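Unknown protein (Arabidopsis thaliana, PDB 2GM3) binds AMP and belongs to the universal stress protein A family, though its own cellular function is unknown. Local coordinates at residues V130-L135 with T145-C150. Sequence-based numbering, arbitrary orientation.
With AMP (adenosine monophosphate), chain G.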
ATOM      1  N   VAL A 130      -2.322   4.550   4.362  1.00 56.94           N
ATOM      2  CA  VAL A 130      -3.384   4.707   5.309  1.00 56.93           C
ATOM      3  C   VAL A 130      -3.250   3.569   6.276  1.00 56.99           C
ATOM      4  O   VAL A 130      -2.858   2.453   5.895  1.00 57.58           O
ATOM      5  CB  VAL A 130      -4.821   4.675   4.636  1.00 57.24           C
ATOM      6  CG1 VAL A 130      -5.033   5.929   3.770  1.00 58.53           C
ATOM      7  CG2 VAL A 130      -5.008   3.424   3.783  1.00 55.31           C
ATOM      8  N   GLY A 131      -3.556   3.856   7.533  1.00 56.72           N
ATOM      9  CA  GLY A 131      -3.748   2.835   8.525  1.00 56.42           C
ATOM     10  C   GLY A 131      -5.094   2.200   8.224  1.00 56.69           C
ATOM     11  O   GLY A 131      -5.799   2.651   7.323  1.00 56.44           O
ATOM     12  N   SER A 132      -5.441   1.149   8.964  1.00 56.73           N
ATOM     13  CA  SER A 132      -6.710   0.497   8.794  1.00 57.25           C
ATOM     14  C   SER A 132      -7.056  -0.233  10.070  1.00 57.16           C
ATOM     15  O   SER A 132      -6.197  -0.855  10.681  1.00 57.55           O
ATOM     16  CB  SER A 132      -6.646  -0.486   7.630  1.00 57.74           C
ATOM     17  OG  SER A 132      -7.788  -1.339   7.653  1.00 59.42           O
ATOM     18  N   ARG A 133      -8.307  -0.131  10.487  1.00 57.01           N
ATOM     19  CA  ARG A 133      -8.749  -0.788  11.690  1.00 57.29           C
ATOM     20  C   ARG A 133      -9.129  -2.200  11.344  1.00 57.84           C
ATOM     21  O   ARG A 133      -9.324  -3.006  12.224  1.00 57.76           O
ATOM     22  CB  ARG A 133      -9.908  -0.025  12.323  1.00 57.31           C
ATOM     23  CG  ARG A 133      -9.478   1.344  12.849  1.00 56.89           C
ATOM     24  CD  ARG A 133     -10.647   2.180  13.208  1.00 54.65           C
ATOM     25  NE  ARG A 133     -11.362   2.616  12.024  1.00 54.70           N
ATOM     26  CZ  ARG A 133     -12.539   3.256  12.039  1.00 54.93           C
ATOM     27  NH1 ARG A 133     -13.166   3.501  13.184  1.00 53.05           N
ATOM     28  NH2 ARG A 133     -13.103   3.638  10.894  1.00 52.95           N
ATOM     29  N   GLY A 134      -9.205  -2.477  10.040  1.00 58.97           N
ATOM     30  CA  GLY A 134      -9.568  -3.773   9.492  1.00 59.61           C
ATOM     31  C   GLY A 134     -11.010  -4.173   9.690  1.00 60.31           C
ATOM     32  O   GLY A 134     -11.282  -5.351   9.955  1.00 61.00           O
ATOM     33  N   LEU A 135     -11.924  -3.229   9.507  1.00 61.00           N
ATOM     34  CA  LEU A 135     -13.337  -3.413   9.806  1.00 62.38           C
ATOM     35  C   LEU A 135     -14.157  -4.194   8.757  1.00 63.29           C
ATOM     36  O   LEU A 135     -15.327  -3.890   8.513  1.00 63.79           O
ATOM     37  CB  LEU A 135     -13.953  -2.039  10.093  1.00 62.20           C
ATOM     38  CG  LEU A 135     -14.008  -1.492  11.534  1.00 62.91           C
ATOM     39  CD1 LEU A 135     -13.199  -2.284  12.575  1.00 62.81           C
ATOM     40  CD2 LEU A 135     -13.537  -0.063  11.500  1.00 63.24           C
ATOM     41  N   THR A 145     -14.523   2.087   6.601  1.00 64.10           N
ATOM     42  CA  THR A 145     -14.848   3.360   5.978  1.00 64.77           C
ATOM     43  C   THR A 145     -13.706   3.995   5.159  1.00 64.05           C
ATOM     44  O   THR A 145     -13.708   3.855   3.918  1.00 64.97           O
ATOM     45  CB  THR A 145     -15.598   4.376   6.948  1.00 65.23           C
ATOM     46  OG1 THR A 145     -14.815   4.674   8.093  1.00 65.88           O
ATOM     47  CG2 THR A 145     -16.974   3.786   7.420  1.00 66.72           C
ATOM     48  N   VAL A 146     -12.708   4.592   5.813  1.00 62.54           N
ATOM     49  CA  VAL A 146     -11.697   5.357   5.069  1.00 61.33           C
ATOM     50  C   VAL A 146     -10.736   4.532   4.208  1.00 60.60           C
ATOM     51  O   VAL A 146     -10.639   4.755   2.997  1.00 61.05           O
ATOM     52  CB  VAL A 146     -10.912   6.360   5.980  1.00 61.31           C
ATOM     53  CG1 VAL A 146      -9.916   7.144   5.145  1.00 61.21           C
ATOM     54  CG2 VAL A 146     -11.869   7.307   6.675  1.00 59.63           C
ATOM     55  N   SER A 147     -10.006   3.615   4.831  1.00 59.54           N
ATOM     56  CA  SER A 147      -8.956   2.869   4.139  1.00 58.31           C
ATOM     57  C   SER A 147      -9.501   2.093   2.950  1.00 58.36           C
ATOM     58  O   SER A 147      -8.860   2.065   1.917  1.00 59.26           O
ATOM     59  CB  SER A 147      -8.169   1.942   5.079  1.00 58.65           C
ATOM     60  OG  SER A 147      -8.980   0.876   5.605  1.00 58.44           O
ATOM     61  N   ALA A 148     -10.664   1.462   3.091  1.00 57.29           N
ATOM     62  CA  ALA A 148     -11.258   0.699   1.992  1.00 57.00           C
ATOM     63  C   ALA A 148     -11.667   1.603   0.828  1.00 56.80           C
ATOM     64  O   ALA A 148     -11.574   1.208  -0.321  1.00 57.21           O
ATOM     65  CB  ALA A 148     -12.475  -0.097   2.484  1.00 56.01           C
ATOM     66  N   PHE A 149     -12.167   2.796   1.131  1.00 56.28           N
ATOM     67  CA  PHE A 149     -12.521   3.752   0.084  1.00 55.86           C
ATOM     68  C   PHE A 149     -11.291   4.204  -0.685  1.00 55.71           C
ATOM     69  O   PHE A 149     -11.325   4.281  -1.906  1.00 55.61           O
ATOM     70  CB  PHE A 149     -13.226   4.969   0.681  1.00 55.48           C
ATOM     71  CG  PHE A 149     -13.807   5.901  -0.344  1.00 55.22           C
ATOM     72  CD1 PHE A 149     -15.099   5.690  -0.846  1.00 55.30           C
ATOM     73  CD2 PHE A 149     -13.085   7.006  -0.790  1.00 52.77           C
ATOM     74  CE1 PHE A 149     -15.663   6.572  -1.785  1.00 54.91           C
ATOM     75  CE2 PHE A 149     -13.638   7.885  -1.729  1.00 53.69           C
ATOM     76  CZ  PHE A 149     -14.923   7.672  -2.221  1.00 54.72           C
ATOM     77  N   CYS A 150     -10.210   4.476   0.033  1.00 55.93           N
ATOM     78  CA  CYS A 150      -8.971   4.889  -0.609  1.00 57.30           C
ATOM     79  C   CYS A 150      -8.387   3.830  -1.579  1.00 57.08           C
ATOM     80  O   CYS A 150      -8.041   4.146  -2.733  1.00 56.96           O
ATOM     81  CB  CYS A 150      -7.959   5.330   0.450  1.00 57.36           C
ATOM     82  SG  CYS A 150      -8.538   6.832   1.337  1.00 60.61           S
TER
HETATM   83  P   AMP G 176     -10.252   2.913   8.523  1.00 36.27           P
HETATM   84  O1P AMP G 176     -11.217   3.941   8.710  1.00 39.56           O
HETATM   85  O2P AMP G 176      -9.955   2.113   9.736  1.00 34.63           O
HETATM   86  O3P AMP G 176     -10.392   2.062   7.354  1.00 32.77           O
HETATM   87  O5' AMP G 176      -8.846   3.603   8.229  1.00 34.90           O
HETATM   88  C5' AMP G 176      -8.230   4.397   9.218  1.00 31.51           C
HETATM   89  C4' AMP G 176      -7.214   5.236   8.490  1.00 33.03           C
HETATM   90  O4' AMP G 176      -7.852   6.214   7.600  1.00 35.15           O
HETATM   91  C3' AMP G 176      -6.358   6.050   9.419  1.00 33.38           C
HETATM   92  O3' AMP G 176      -5.279   5.194   9.895  1.00 31.87           O
HETATM   93  C2' AMP G 176      -5.836   7.118   8.471  1.00 33.90           C
HETATM   94  O2' AMP G 176      -4.711   6.593   7.765  1.00 31.27           O
HETATM   95  C1' AMP G 176      -7.005   7.350   7.521  1.00 33.28           C
HETATM   96  N9  AMP G 176      -7.859   8.416   8.080  1.00 36.36           N
HETATM   97  C8  AMP G 176      -8.983   8.283   8.822  1.00 34.22           C
HETATM   98  N7  AMP G 176      -9.454   9.503   9.132  1.00 33.75           N
HETATM   99  C5  AMP G 176      -8.656  10.410   8.555  1.00 36.14           C
HETATM  100  C6  AMP G 176      -8.626  11.806   8.490  1.00 33.50           C
HETATM  101  N6  AMP G 176      -9.523  12.572   9.085  1.00 33.23           N
HETATM  102  N1  AMP G 176      -7.643  12.387   7.812  1.00 33.41           N
HETATM  103  C2  AMP G 176      -6.697  11.704   7.200  1.00 34.77           C
HETATM  104  N3  AMP G 176      -6.682  10.379   7.224  1.00 37.48           N
HETATM  105  C4  AMP G 176      -7.646   9.713   7.889  1.00 36.75           C
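Ser-147 CB packs 3.7 Å from Val-130 CG2 and also lies against the carbonyl O of Gly-131. Val-130 continues this apolar seam toward Cys-150, whose sulfur borders its CG1. A weak hydrogen bond runs from Ser-132 OG to Ser-147 OG at 3.2 Å. Ser-132 OG in turn accepts from the backbone N of Gly-134, an ST turn; chi1 of 167°, which sets OG opposite the backbone N, brings it to this meeting point.

Most of the joining is done by AMP, whose phosphate lies between the two segments. On the helix side, Ser-147 N donates to AMP O3P at 3.0 Å and Ser-147 OG bonds the same oxygen. Val-146 N reaches AMP O1P weakly. From the other segment, Arg-133 grips O2P twice, through its backbone N and through NE (2.7 Å, nearly straight at 170°), while NH2 takes O1P at 2.9 Å and has Thr-145 OG1 3.4 Å away. The bend at chi3 (-71°) turns the guanidinium edge to the phosphate, with Leu-135 CD2 over one face. Gly-131 N holds the ribose O2' at 3.0 Å. With an alanine here instead of Arg-133, the phosphate is likely to lose its charge pairing with the guanidinium, O2P keeping the backbone N.

Strand 127-132 belongs to the parallel sheet of the universal stress protein fold, and the loop after it forms the AMP phosphate site with the N-terminus of helix 146-153. Helix N-H groups and the arginine converge there, and their positive ends would be expected to offset the phosphate's negative charge, so much of the joining runs through the ligand.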